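Local coordinates for protein oxidoreductase, 2OG-Fe(II) oxygenase family (Burkholderia pseudomallei, PDB 6N1F) that binds an iron ion and probably acts as an oxidoreductase of the iron- and 2-oxoglutarate-dependent oxygenase family, at residues A[42-56]-A[191-204]. Sequence-based numbering, arbitrary orientation. Where two conformers were deposited one is given.
Sequences QLREVGTVMLPAYVA and NVFAPAYGTVIVTS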
# COMPACT_ATOMS: atom_id res chain seq x y z
N GLN A 42 10.01 -13.20 -4.32
CA GLN A 42 9.16 -13.39 -3.14
C GLN A 42 7.74 -12.96 -3.43
O GLN A 42 6.79 -13.62 -2.99
CB GLN A 42 9.69 -12.60 -1.94
CG GLN A 42 9.07 -13.08 -0.63
CD GLN A 42 9.47 -12.26 0.57
OE1 GLN A 42 10.57 -11.74 0.66
NE2 GLN A 42 8.55 -12.14 1.53
N LEU A 43 7.57 -11.85 -4.15
CA LEU A 43 6.24 -11.43 -4.58
C LEU A 43 5.60 -12.52 -5.42
O LEU A 43 4.40 -12.81 -5.27
CB LEU A 43 6.34 -10.12 -5.36
CG LEU A 43 5.04 -9.53 -5.89
CD1 LEU A 43 4.17 -9.14 -4.72
CD2 LEU A 43 5.28 -8.32 -6.78
N ARG A 44 6.39 -13.14 -6.30
CA ARG A 44 5.91 -14.24 -7.13
C ARG A 44 5.50 -15.45 -6.30
O ARG A 44 4.39 -15.96 -6.43
CB ARG A 44 6.99 -14.62 -8.15
CG ARG A 44 6.47 -14.88 -9.56
CD ARG A 44 7.59 -15.25 -10.53
NE ARG A 44 8.63 -14.23 -10.59
CZ ARG A 44 9.91 -14.41 -10.27
NH1 ARG A 44 10.34 -15.60 -9.86
NH2 ARG A 44 10.76 -13.40 -10.37
N GLU A 45 6.40 -15.94 -5.43
CA GLU A 45 6.14 -17.21 -4.76
C GLU A 45 5.24 -17.04 -3.55
O GLU A 45 4.29 -17.80 -3.37
CB GLU A 45 7.46 -17.87 -4.35
CG GLU A 45 8.31 -18.31 -5.53
CD GLU A 45 9.71 -18.76 -5.13
OE1 GLU A 45 10.23 -18.26 -4.11
OE2 GLU A 45 10.27 -19.62 -5.85
N VAL A 46 5.54 -16.04 -2.72
CA VAL A 46 4.79 -15.79 -1.49
C VAL A 46 3.54 -14.98 -1.77
O VAL A 46 2.48 -15.23 -1.18
CB VAL A 46 5.71 -15.09 -0.46
CG1 VAL A 46 4.92 -14.63 0.73
CG2 VAL A 46 6.83 -16.01 -0.03
N GLY A 47 3.62 -13.98 -2.65
CA GLY A 47 2.51 -13.10 -2.90
C GLY A 47 2.62 -11.76 -2.21
O GLY A 47 1.79 -10.88 -2.47
N THR A 48 3.62 -11.58 -1.35
CA THR A 48 3.83 -10.38 -0.56
C THR A 48 5.31 -10.27 -0.26
O THR A 48 5.98 -11.27 -0.03
CB THR A 48 3.03 -10.44 0.75
OG1 THR A 48 1.66 -10.72 0.46
CG2 THR A 48 3.11 -9.11 1.49
N VAL A 49 5.83 -9.05 -0.28
CA VAL A 49 7.21 -8.80 0.09
C VAL A 49 7.28 -7.45 0.81
O VAL A 49 6.55 -6.52 0.46
CB VAL A 49 8.13 -8.85 -1.15
CG1 VAL A 49 7.78 -7.72 -2.13
CG2 VAL A 49 9.57 -8.79 -0.74
N MSE A 50 8.13 -7.37 1.83
CA MSE A 50 8.39 -6.12 2.57
C MSE A 50 9.80 -5.64 2.29
O MSE A 50 10.78 -6.36 2.50
CB MSE A 50 8.22 -6.32 4.09
CG MSE A 50 8.41 -5.07 4.89
SE MSE A 50 7.64 -5.28 6.68
CE MSE A 50 8.78 -6.74 7.36
N LEU A 51 9.91 -4.41 1.81
CA LEU A 51 11.22 -3.88 1.47
C LEU A 51 11.76 -3.06 2.64
O LEU A 51 10.99 -2.39 3.33
CB LEU A 51 11.14 -3.02 0.22
CG LEU A 51 10.32 -3.63 -0.92
CD1 LEU A 51 10.07 -2.60 -2.03
CD2 LEU A 51 10.99 -4.88 -1.48
N PRO A 52 13.06 -3.10 2.92
CA PRO A 52 13.58 -2.33 4.06
C PRO A 52 13.72 -0.86 3.70
O PRO A 52 13.84 -0.47 2.54
CB PRO A 52 14.96 -2.96 4.31
CG PRO A 52 15.39 -3.49 2.96
CD PRO A 52 14.11 -3.85 2.21
N ALA A 53 13.68 -0.03 4.74
CA ALA A 53 14.02 1.38 4.57
C ALA A 53 15.51 1.50 4.27
O ALA A 53 16.33 0.90 4.98
CB ALA A 53 13.65 2.15 5.83
N TYR A 54 15.90 2.26 3.24
CA TYR A 54 15.05 3.07 2.41
C TYR A 54 15.29 2.74 0.94
O TYR A 54 15.70 3.61 0.17
CB TYR A 54 15.37 4.55 2.66
CG TYR A 54 15.12 4.97 4.09
CD1 TYR A 54 13.89 5.48 4.46
CD2 TYR A 54 16.12 4.87 5.06
CE1 TYR A 54 13.63 5.87 5.75
CE2 TYR A 54 15.87 5.26 6.37
CZ TYR A 54 14.63 5.77 6.70
OH TYR A 54 14.36 6.16 7.99
N VAL A 55 15.03 1.49 0.56
CA VAL A 55 15.31 1.03 -0.80
C VAL A 55 14.40 1.72 -1.81
O VAL A 55 14.88 2.35 -2.76
CB VAL A 55 15.16 -0.50 -0.87
CG1 VAL A 55 15.09 -0.98 -2.30
CG2 VAL A 55 16.30 -1.18 -0.09
N ALA A 56 13.08 1.63 -1.62
CA ALA A 56 12.18 2.12 -2.67
C ALA A 56 12.05 3.65 -2.65
O ALA A 56 11.96 4.28 -3.72
CB ALA A 56 10.80 1.49 -2.53
N ASN A 191 0.57 -15.08 6.43
CA ASN A 191 1.86 -14.40 6.32
C ASN A 191 1.80 -13.07 7.06
O ASN A 191 1.04 -12.17 6.67
CB ASN A 191 2.24 -14.18 4.85
CG ASN A 191 2.23 -15.46 4.06
OD1 ASN A 191 2.54 -16.52 4.60
ND2 ASN A 191 1.87 -15.39 2.79
N VAL A 192 2.60 -12.93 8.11
CA VAL A 192 2.53 -11.80 9.03
C VAL A 192 3.70 -10.86 8.77
O VAL A 192 4.86 -11.28 8.77
CB VAL A 192 2.55 -12.27 10.50
CG1 VAL A 192 2.50 -11.06 11.44
CG2 VAL A 192 1.40 -13.20 10.76
N PHE A 193 3.39 -9.57 8.59
CA PHE A 193 4.40 -8.55 8.33
C PHE A 193 4.23 -7.43 9.34
O PHE A 193 3.17 -6.80 9.39
CB PHE A 193 4.28 -7.98 6.91
CG PHE A 193 4.51 -8.99 5.83
CD1 PHE A 193 5.74 -9.06 5.19
CD2 PHE A 193 3.50 -9.86 5.46
CE1 PHE A 193 5.94 -10.01 4.20
CE2 PHE A 193 3.70 -10.80 4.49
CZ PHE A 193 4.92 -10.88 3.85
N ALA A 194 5.27 -7.20 10.14
CA ALA A 194 5.34 -6.08 11.07
C ALA A 194 6.14 -4.96 10.44
O ALA A 194 7.35 -5.12 10.24
CB ALA A 194 6.00 -6.52 12.38
N PRO A 195 5.55 -3.85 10.08
CA PRO A 195 6.29 -2.86 9.30
C PRO A 195 6.85 -1.78 10.21
O PRO A 195 6.26 -1.46 11.24
CB PRO A 195 5.22 -2.30 8.35
CG PRO A 195 3.98 -2.33 9.20
CD PRO A 195 4.12 -3.50 10.18
N ALA A 196 7.99 -1.23 9.83
CA ALA A 196 8.58 -0.11 10.54
C ALA A 196 8.57 1.11 9.63
O ALA A 196 8.24 1.03 8.44
CB ALA A 196 10.00 -0.45 11.01
N TYR A 197 8.92 2.25 10.21
CA TYR A 197 9.00 3.47 9.43
C TYR A 197 9.87 3.26 8.21
O TYR A 197 10.96 2.70 8.30
CB TYR A 197 9.57 4.62 10.27
CG TYR A 197 9.66 5.90 9.46
CD1 TYR A 197 8.53 6.66 9.22
CD2 TYR A 197 10.86 6.31 8.90
CE1 TYR A 197 8.59 7.82 8.48
CE2 TYR A 197 10.94 7.47 8.15
CZ TYR A 197 9.80 8.22 7.95
OH TYR A 197 9.85 9.37 7.20
N GLY A 198 9.40 3.72 7.06
CA GLY A 198 10.21 3.64 5.87
C GLY A 198 10.15 2.32 5.13
O GLY A 198 10.62 2.26 3.99
N THR A 199 9.59 1.26 5.73
CA THR A 199 9.41 0.04 4.96
C THR A 199 8.23 0.19 4.01
O THR A 199 7.36 1.04 4.17
CB THR A 199 9.17 -1.18 5.86
OG1 THR A 199 7.91 -1.06 6.54
CG2 THR A 199 10.30 -1.38 6.87
N VAL A 200 8.22 -0.69 3.01
CA VAL A 200 7.25 -0.68 1.93
C VAL A 200 6.82 -2.12 1.69
O VAL A 200 7.66 -3.00 1.49
CB VAL A 200 7.84 -0.07 0.64
CG1 VAL A 200 6.86 -0.16 -0.50
CG2 VAL A 200 8.27 1.38 0.87
N ILE A 201 5.52 -2.36 1.72
CA ILE A 201 4.97 -3.68 1.46
C ILE A 201 4.38 -3.66 0.05
O ILE A 201 3.73 -2.68 -0.34
CB ILE A 201 3.92 -4.08 2.53
CG1 ILE A 201 4.61 -4.20 3.90
CG2 ILE A 201 3.20 -5.41 2.18
CD1 ILE A 201 3.67 -4.34 5.13
N VAL A 202 4.68 -4.68 -0.74
CA VAL A 202 4.09 -4.87 -2.05
C VAL A 202 3.36 -6.20 -2.00
O VAL A 202 3.92 -7.20 -1.54
CB VAL A 202 5.14 -4.87 -3.18
CG1 VAL A 202 4.45 -4.98 -4.53
CG2 VAL A 202 5.99 -3.61 -3.12
N THR A 203 2.10 -6.21 -2.40
CA THR A 203 1.35 -7.44 -2.27
C THR A 203 0.39 -7.59 -3.44
O THR A 203 -0.08 -6.60 -4.01
CB THR A 203 0.62 -7.51 -0.90
OG1 THR A 203 -0.13 -8.73 -0.83
CG2 THR A 203 -0.33 -6.35 -0.71
N SER A 204 0.17 -8.85 -3.84
CA SER A 204 -0.80 -9.16 -4.87
C SER A 204 -2.22 -9.11 -4.31
O SER A 204 -2.49 -9.65 -3.24
CB SER A 204 -0.55 -10.56 -5.45
OG SER A 204 -1.58 -10.91 -6.36
O HOH W 1 1.36 -13.47 0.92
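Strand 48-51 runs antiparallel to strand 200-204, their axes 4.7 Å apart at 163°, and forms an outermost strand of the larger sheet of the double-stranded beta-helix expected for a 2OG-Fe(II) oxygenase. Val49 with Val202 and Leu51 with Val200 are the hydrogen-bonded pairs; their bonds range from Leu51 N to Val200 O at 2.7 Å to the longer Val200 N to Leu51 O at 3.3 Å. Beyond them Ser204 N donates to the carbonyl of Gly47, the first residue to leave helical geometry after the preceding helix, with positive phi. The chain 191-204 folds back through a type II turn, Ala196 to Thr199, and brings strand 191-193, part of the smaller sheet, over the face that carries Thr48 and Met50. There the Phe193 ring takes Thr48 CG2 on one face as a CH-pi contact, 3.8 Å from CG2 to the ring centroid; Thr48 OG1, anti to the carbonyl carbon (chi1 -53°), lies 3.0 Å from Thr203 OG1. Phe193 also stacks with Phe29. Met50, a selenomethionine, extends past Ile201 CG1 before bending at chi3 (63°), and its SE comes to 3.6 Å from Ala194 O, in the loop just after strand 191-193. On the reverse face the Leu43 and Val202 side chains cross at about a right angle, CD2 of Leu43 against CG1 of Val202, and Leu51 CD1 lies against Val202 CG2; helix 120-130 covers this side through Phe125, Phe126 and Met129. The side chain of Thr203 lies about 7 Å from the bound iron, which His155, Asp157 and His209 hold. At the other end Ala53 CB abuts Gly198, while Tyr54 OH reaches the edge of the Tyr197 ring. Between the sheets one water donates to Val46 O, accepts from Asn191 ND2 at 2.7 Å and hydrogen-bonds Thr48 OG1.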